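Local coordinates for protein polyketide cyclase / dehydrase and lipid transport (Nitrosospira multiformis, PDB 3P51) that is of unknown function but has a Bet v 1-like fold and probably binds a lipid or other hydrophobic small molecule, at residues 14-24 / 61-72. Numbering follows the deposited sequence.
Sequences VERVWSRIRNF and TLIAYSEIERRI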
ATOM      1  N   VAL A  14      -8.830  19.683   2.320  1.00 41.97           N
ATOM      2  CA  VAL A  14      -8.059  18.659   3.018  1.00 39.99           C
ATOM      3  C   VAL A  14      -6.950  19.262   3.883  1.00 40.81           C
ATOM      4  O   VAL A  14      -6.648  18.732   4.948  1.00 43.01           O
ATOM      5  CB  VAL A  14      -7.486  17.615   2.033  1.00 37.54           C
ATOM      6  CG1 VAL A  14      -6.367  18.228   1.190  1.00 42.88           C
ATOM      7  CG2 VAL A  14      -6.999  16.365   2.771  1.00 35.55           C
ATOM      8  N   GLU A  15      -6.348  20.363   3.430  1.00 38.86           N
ATOM      9  CA  GLU A  15      -5.295  21.030   4.202  1.00 42.07           C
ATOM     10  C   GLU A  15      -5.814  21.510   5.553  1.00 43.07           C
ATOM     11  O   GLU A  15      -5.101  21.472   6.556  1.00 40.80           O
ATOM     12  CB  GLU A  15      -4.720  22.223   3.444  1.00 47.12           C
ATOM     13  CG  GLU A  15      -3.924  21.882   2.183  1.00 50.37           C
ATOM     14  CD  GLU A  15      -4.802  21.626   0.965  1.00 51.44           C
ATOM     15  OE1 GLU A  15      -6.016  21.941   1.020  1.00 46.22           O
ATOM     16  OE2 GLU A  15      -4.269  21.112  -0.048  1.00 54.16           O
ATOM     17  N   ARG A  16      -7.055  21.977   5.570  1.00 41.87           N
ATOM     18  CA  ARG A  16      -7.668  22.455   6.805  1.00 44.11           C
ATOM     19  C   ARG A  16      -8.018  21.304   7.742  1.00 44.58           C
ATOM     20  O   ARG A  16      -7.782  21.370   8.961  1.00 40.16           O
ATOM     21  CB  ARG A  16      -8.920  23.263   6.472  1.00 48.06           C
ATOM     22  CG  ARG A  16      -9.506  24.029   7.634  1.00 57.01           C
ATOM     23  CD  ARG A  16     -10.056  25.355   7.145  1.00 67.60           C
ATOM     24  NE  ARG A  16     -10.842  26.030   8.171  1.00 78.01           N
ATOM     25  CZ  ARG A  16     -12.166  25.957   8.261  1.00 83.27           C
ATOM     26  NH1 ARG A  16     -12.857  25.235   7.387  1.00 83.18           N
ATOM     27  NH2 ARG A  16     -12.802  26.608   9.227  1.00 85.51           N
ATOM     28  N   VAL A  17      -8.597  20.247   7.188  1.00 42.85           N
ATOM     29  CA  VAL A  17      -8.937  19.094   8.012  1.00 39.88           C
ATOM     30  C   VAL A  17      -7.671  18.487   8.599  1.00 39.96           C
ATOM     31  O   VAL A  17      -7.617  18.185   9.786  1.00 39.02           O
ATOM     32  CB  VAL A  17      -9.707  18.019   7.234  1.00 36.45           C
ATOM     33  CG1 VAL A  17     -10.078  16.895   8.172  1.00 33.34           C
ATOM     34  CG2 VAL A  17     -10.972  18.612   6.605  1.00 35.02           C
ATOM     35  N   TRP A  18      -6.645  18.315   7.770  1.00 39.50           N
ATOM     36  CA  TRP A  18      -5.385  17.756   8.259  1.00 38.70           C
ATOM     37  C   TRP A  18      -4.808  18.634   9.367  1.00 41.00           C
ATOM     38  O   TRP A  18      -4.391  18.139  10.409  1.00 34.45           O
ATOM     39  CB  TRP A  18      -4.376  17.590   7.110  1.00 32.20           C
ATOM     40  CG  TRP A  18      -3.069  16.920   7.518  1.00 34.65           C
ATOM     41  CD1 TRP A  18      -1.806  17.441   7.393  1.00 35.29           C
ATOM     42  CD2 TRP A  18      -2.906  15.626   8.123  1.00 33.47           C
ATOM     43  NE1 TRP A  18      -0.875  16.549   7.874  1.00 35.50           N
ATOM     44  CE2 TRP A  18      -1.519  15.427   8.321  1.00 34.81           C
ATOM     45  CE3 TRP A  18      -3.793  14.611   8.502  1.00 36.61           C
ATOM     46  CZ2 TRP A  18      -0.995  14.254   8.891  1.00 34.36           C
ATOM     47  CZ3 TRP A  18      -3.271  13.436   9.082  1.00 38.71           C
ATOM     48  CH2 TRP A  18      -1.887  13.277   9.267  1.00 37.90           C
ATOM     49  N   SER A  19      -4.789  19.947   9.147  1.00 41.50           N
ATOM     50  CA  SER A  19      -4.219  20.851  10.136  1.00 39.79           C
ATOM     51  C   SER A  19      -4.865  20.642  11.503  1.00 42.25           C
ATOM     52  O   SER A  19      -4.226  20.796  12.547  1.00 41.83           O
ATOM     53  CB  SER A  19      -4.362  22.308   9.687  1.00 42.78           C
ATOM     54  OG  SER A  19      -4.061  23.173  10.764  1.00 51.46           O
ATOM     55  N   ARG A  20      -6.140  20.281  11.486  1.00 41.48           N
ATOM     56  CA  ARG A  20      -6.903  20.105  12.713  1.00 37.35           C
ATOM     57  C   ARG A  20      -6.617  18.768  13.430  1.00 40.40           C
ATOM     58  O   ARG A  20      -6.562  18.729  14.657  1.00 40.59           O
ATOM     59  CB  ARG A  20      -8.400  20.229  12.403  1.00 36.99           C
ATOM     60  CG  ARG A  20      -9.318  20.144  13.629  1.00 37.24           C
ATOM     61  CD  ARG A  20      -9.213  21.399  14.490  1.00 42.13           C
ATOM     62  NE  ARG A  20     -10.295  21.480  15.474  1.00 47.98           N
ATOM     63  CZ  ARG A  20     -10.141  21.358  16.791  1.00 51.76           C
ATOM     64  NH1 ARG A  20      -8.934  21.154  17.303  1.00 51.34           N
ATOM     65  NH2 ARG A  20     -11.197  21.456  17.597  1.00 50.37           N
ATOM     66  N   ILE A  21      -6.433  17.683  12.674  1.00 35.85           N
ATOM     67  CA  ILE A  21      -6.328  16.346  13.279  1.00 35.87           C
ATOM     68  C   ILE A  21      -4.913  15.772  13.321  1.00 38.26           C
ATOM     69  O   ILE A  21      -4.707  14.693  13.850  1.00 41.79           O
ATOM     70  CB  ILE A  21      -7.195  15.324  12.527  1.00 33.97           C
ATOM     71  CG1 ILE A  21      -6.671  15.123  11.102  1.00 33.82           C
ATOM     72  CG2 ILE A  21      -8.653  15.770  12.512  1.00 33.29           C
ATOM     73  CD1 ILE A  21      -7.021  13.781  10.507  1.00 39.03           C
ATOM     74  N   ARG A  22      -3.942  16.496  12.775  1.00 40.46           N
ATOM     75  CA  ARG A  22      -2.629  15.916  12.483  1.00 39.38           C
ATOM     76  C   ARG A  22      -1.753  15.657  13.714  1.00 40.73           C
ATOM     77  O   ARG A  22      -0.708  15.023  13.610  1.00 41.68           O
ATOM     78  CB  ARG A  22      -1.865  16.786  11.469  1.00 32.56           C
ATOM     79  CG  ARG A  22      -1.270  18.068  12.027  1.00 35.09           C
ATOM     80  CD  ARG A  22      -0.582  18.883  10.914  1.00 37.80           C
ATOM     81  NE  ARG A  22      -0.148  20.194  11.388  1.00 49.57           N
ATOM     82  CZ  ARG A  22       1.116  20.531  11.638  1.00 52.60           C
ATOM     83  NH1 ARG A  22       2.100  19.654  11.449  1.00 48.69           N
ATOM     84  NH2 ARG A  22       1.397  21.758  12.062  1.00 53.06           N
ATOM     85  N   ASN A  23      -2.181  16.144  14.871  1.00 37.39           N
ATOM     86  CA  ASN A  23      -1.368  16.045  16.079  1.00 38.99           C
ATOM     87  C   ASN A  23      -1.856  14.927  17.001  1.00 38.68           C
ATOM     88  O   ASN A  23      -2.938  15.007  17.562  1.00 35.93           O
ATOM     89  CB  ASN A  23      -1.342  17.390  16.814  1.00 38.82           C
ATOM     90  CG  ASN A  23      -0.327  17.420  17.941  1.00 46.35           C
ATOM     91  OD1 ASN A  23      -0.226  16.477  18.720  1.00 46.47           O
ATOM     92  ND2 ASN A  23       0.447  18.495  18.017  1.00 48.12           N
ATOM     93  N   PHE A  24      -1.055  13.874  17.131  1.00 36.29           N
ATOM     94  CA  PHE A  24      -1.428  12.701  17.929  1.00 34.31           C
ATOM     95  C   PHE A  24      -1.767  13.083  19.378  1.00 36.47           C
ATOM     96  O   PHE A  24      -2.538  12.395  20.034  1.00 36.82           O
ATOM     97  CB  PHE A  24      -0.299  11.660  17.852  1.00 30.21           C
ATOM     98  CG  PHE A  24      -0.552  10.386  18.612  1.00 33.12           C
ATOM     99  CD1 PHE A  24      -1.366   9.391  18.081  1.00 37.87           C
ATOM    100  CD2 PHE A  24       0.081  10.149  19.828  1.00 33.09           C
ATOM    101  CE1 PHE A  24      -1.582   8.188  18.776  1.00 37.27           C
ATOM    102  CE2 PHE A  24      -0.123   8.948  20.532  1.00 33.55           C
ATOM    103  CZ  PHE A  24      -0.958   7.968  20.000  1.00 31.03           C
ATOM    104  N   THR A  61      -0.338   3.979  21.436  1.00 34.03           N
ATOM    105  CA  THR A  61       1.009   4.306  20.957  1.00 28.02           C
ATOM    106  C   THR A  61       0.998   4.603  19.454  1.00 31.78           C
ATOM    107  O   THR A  61       0.384   3.866  18.683  1.00 31.07           O
ATOM    108  CB  THR A  61       1.985   3.150  21.209  1.00 33.22           C
ATOM    109  OG1 THR A  61       2.026   2.864  22.610  1.00 35.63           O
ATOM    110  CG2 THR A  61       3.379   3.524  20.759  1.00 29.49           C
ATOM    111  N   LEU A  62       1.666   5.685  19.040  1.00 31.39           N
ATOM    112  CA  LEU A  62       1.786   6.018  17.620  1.00 27.45           C
ATOM    113  C   LEU A  62       2.780   5.055  16.973  1.00 31.88           C
ATOM    114  O   LEU A  62       3.957   4.998  17.369  1.00 33.08           O
ATOM    115  CB  LEU A  62       2.273   7.466  17.452  1.00 30.40           C
ATOM    116  CG  LEU A  62       2.339   8.086  16.053  1.00 30.01           C
ATOM    117  CD1 LEU A  62       0.960   8.091  15.386  1.00 26.82           C
ATOM    118  CD2 LEU A  62       2.895   9.508  16.133  1.00 29.15           C
ATOM    119  N   ILE A  63       2.317   4.283  15.993  1.00 28.16           N
ATOM    120  CA  ILE A  63       3.171   3.268  15.374  1.00 29.48           C
ATOM    121  C   ILE A  63       3.546   3.617  13.932  1.00 29.41           C
ATOM    122  O   ILE A  63       4.453   3.014  13.351  1.00 31.59           O
ATOM    123  CB  ILE A  63       2.512   1.878  15.422  1.00 29.12           C
ATOM    124  CG1 ILE A  63       1.257   1.853  14.540  1.00 33.89           C
ATOM    125  CG2 ILE A  63       2.160   1.492  16.888  1.00 29.08           C
ATOM    126  CD1 ILE A  63       0.497   0.522  14.588  1.00 33.02           C
ATOM    127  N   ALA A  64       2.833   4.579  13.346  1.00 31.67           N
ATOM    128  CA  ALA A  64       3.193   5.084  12.029  1.00 29.16           C
ATOM    129  C   ALA A  64       2.531   6.438  11.810  1.00 31.88           C
ATOM    130  O   ALA A  64       1.417   6.685  12.283  1.00 31.96           O
ATOM    131  CB  ALA A  64       2.794   4.094  10.920  1.00 27.76           C
ATOM    132  N   TYR A  65       3.235   7.310  11.096  1.00 30.74           N
ATOM    133  CA  TYR A  65       2.743   8.650  10.791  1.00 32.83           C
ATOM    134  C   TYR A  65       3.220   9.028   9.390  1.00 35.20           C
ATOM    135  O   TYR A  65       4.386   8.815   9.038  1.00 33.03           O
ATOM    136  CB  TYR A  65       3.278   9.651  11.816  1.00 35.40           C
ATOM    137  CG  TYR A  65       2.658  11.029  11.757  1.00 31.37           C
ATOM    138  CD1 TYR A  65       1.729  11.432  12.706  1.00 32.32           C
ATOM    139  CD2 TYR A  65       3.010  11.928  10.762  1.00 31.76           C
ATOM    140  CE1 TYR A  65       1.163  12.710  12.665  1.00 35.18           C
ATOM    141  CE2 TYR A  65       2.454  13.206  10.708  1.00 35.56           C
ATOM    142  CZ  TYR A  65       1.526  13.585  11.669  1.00 36.80           C
ATOM    143  OH  TYR A  65       0.965  14.847  11.630  1.00 37.74           O
ATOM    144  N   SER A  66       2.309   9.562   8.586  1.00 36.59           N
ATOM    145  CA  SER A  66       2.640   9.996   7.241  1.00 31.68           C
ATOM    146  C   SER A  66       2.101  11.399   6.969  1.00 33.78           C
ATOM    147  O   SER A  66       0.886  11.618   6.912  1.00 32.06           O
ATOM    148  CB  SER A  66       2.105   9.017   6.201  1.00 32.64           C
ATOM    149  OG  SER A  66       2.517   9.413   4.894  1.00 33.17           O
ATOM    150  N   GLU A  67       3.011  12.355   6.822  1.00 33.40           N
ATOM    151  CA  GLU A  67       2.621  13.702   6.458  1.00 32.53           C
ATOM    152  C   GLU A  67       2.196  13.690   4.990  1.00 36.05           C
ATOM    153  O   GLU A  67       1.213  14.333   4.612  1.00 38.45           O
ATOM    154  CB  GLU A  67       3.791  14.670   6.667  1.00 37.76           C
ATOM    155  CG  GLU A  67       3.543  16.072   6.126  1.00 40.24           C
ATOM    156  CD  GLU A  67       2.483  16.822   6.924  1.00 45.19           C
ATOM    157  OE1 GLU A  67       2.154  16.391   8.052  1.00 43.61           O
ATOM    158  OE2 GLU A  67       1.980  17.846   6.420  1.00 47.54           O
ATOM    159  N   ILE A  68       2.940  12.956   4.163  1.00 35.10           N
ATOM    160  CA  ILE A  68       2.668  12.951   2.730  1.00 35.02           C
ATOM    161  C   ILE A  68       1.336  12.275   2.410  1.00 36.84           C
ATOM    162  O   ILE A  68       0.600  12.749   1.554  1.00 36.26           O
ATOM    163  CB  ILE A  68       3.821  12.331   1.915  1.00 37.44           C
ATOM    164  CG1 ILE A  68       3.527  12.406   0.411  1.00 46.14           C
ATOM    165  CG2 ILE A  68       4.096  10.905   2.350  1.00 31.74           C
ATOM    166  CD1 ILE A  68       4.603  11.760  -0.456  1.00 49.84           C
ATOM    167  N   GLU A  69       1.005  11.190   3.114  1.00 32.87           N
ATOM    168  CA  GLU A  69      -0.269  10.510   2.862  1.00 34.96           C
ATOM    169  C   GLU A  69      -1.360  10.973   3.827  1.00 36.47           C
ATOM    170  O   GLU A  69      -2.509  10.561   3.702  1.00 42.36           O
ATOM    171  CB  GLU A  69      -0.125   8.987   2.974  1.00 41.04           C
ATOM    172  CG  GLU A  69       1.013   8.375   2.159  1.00 47.80           C
ATOM    173  CD  GLU A  69       0.786   8.458   0.666  1.00 59.17           C
ATOM    174  OE1 GLU A  69      -0.371   8.703   0.260  1.00 61.82           O
ATOM    175  OE2 GLU A  69       1.767   8.285  -0.100  1.00 63.20           O
ATOM    176  N   ARG A  70      -1.000  11.808   4.798  1.00 33.56           N
ATOM    177  CA  ARG A  70      -1.970  12.278   5.788  1.00 33.35           C
ATOM    178  C   ARG A  70      -2.602  11.107   6.513  1.00 35.88           C
ATOM    179  O   ARG A  70      -3.822  10.926   6.478  1.00 35.76           O
ATOM    180  CB  ARG A  70      -3.071  13.112   5.126  1.00 35.29           C
ATOM    181  CG  ARG A  70      -2.558  14.325   4.344  1.00 36.79           C
ATOM    182  CD  ARG A  70      -3.705  15.258   3.982  1.00 38.39           C
ATOM    183  NE  ARG A  70      -3.244  16.478   3.320  1.00 38.32           N
ATOM    184  CZ  ARG A  70      -3.144  16.618   2.002  1.00 38.59           C
ATOM    185  NH1 ARG A  70      -3.477  15.611   1.196  1.00 34.21           N
ATOM    186  NH2 ARG A  70      -2.704  17.761   1.486  1.00 40.32           N
ATOM    187  N   ARG A  71      -1.768  10.317   7.182  1.00 34.61           N
ATOM    188  CA  ARG A  71      -2.226   9.133   7.895  1.00 31.26           C
ATOM    189  C   ARG A  71      -1.596   9.035   9.276  1.00 34.57           C
ATOM    190  O   ARG A  71      -0.415   9.331   9.445  1.00 31.39           O
ATOM    191  CB  ARG A  71      -1.865   7.868   7.119  1.00 32.13           C
ATOM    192  CG  ARG A  71      -2.386   6.606   7.789  1.00 34.70           C
ATOM    193  CD  ARG A  71      -1.834   5.352   7.142  1.00 35.83           C
ATOM    194  NE  ARG A  71      -1.974   5.362   5.688  1.00 40.64           N
ATOM    195  CZ  ARG A  71      -3.071   4.991   5.040  1.00 40.21           C
ATOM    196  NH1 ARG A  71      -4.134   4.597   5.708  1.00 38.60           N
ATOM    197  NH2 ARG A  71      -3.105   5.016   3.721  1.00 41.84           N
ATOM    198  N   ILE A  72      -2.388   8.597  10.250  1.00 35.26           N
ATOM    199  CA  ILE A  72      -1.915   8.342  11.601  1.00 31.49           C
ATOM    200  C   ILE A  72      -2.289   6.900  11.953  1.00 34.95           C
ATOM    201  O   ILE A  72      -3.447   6.524  11.823  1.00 32.81           O
ATOM    202  CB  ILE A  72      -2.623   9.268  12.602  1.00 33.45           C
ATOM    203  CG1 ILE A  72      -2.271  10.730  12.342  1.00 39.41           C
ATOM    204  CG2 ILE A  72      -2.288   8.868  14.036  1.00 35.83           C
ATOM    205  CD1 ILE A  72      -2.965  11.690  13.298  1.00 42.56           C
TER
HETATM  206  O   HOH W   1       2.476  16.882  10.611  1.00 41.52           O
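Tyr65 OH is gripped twice: it donates to the carbonyl oxygen of Arg22, with 2.6 Å between Tyr65 OH and Arg22 O, and accepts from a water, a double role that suits a phenol. That water also donates to Glu67 OE1 and accepts from Arg22 NH1, so that it links Arg22, just past the helix, to Tyr65 and Glu67. Glu67 OE1 accepts a second hydrogen bond, from the indole N-H, Trp18 NE1 lying 3.0 Å from Glu67 OE1 in a nearly straight bond (163°). The oxygen sits in the ring plane, yet the N-H meets it from above the carboxylate plane. With CG anti to the backbone N (chi1 -176°), Trp18 reaches from helix 14-21 to the turn joining strands 58-66 and 71-78. Arg70 CA packs on one indole face, a CH-pi contact 3.6 Å from the centroid of the six-membered ring, and Arg22 CB covers the other. The extended Arg70 chain offers aliphatic carbons to indole and Val14, whose CG1 lies over the guanidinium. Farther along, Leu62 CB sits squarely over the Phe24 ring. A leucine in place of Trp18, having no N-H, would probably leave Glu67 OE1 with the water alone of these two donors and open a gap between Arg70 and Arg22. Flat, amphipathic indole and phenol thus pack this partly buried helix-sheet junction while bonding the indole N-H, phenol OH and Arg22 O.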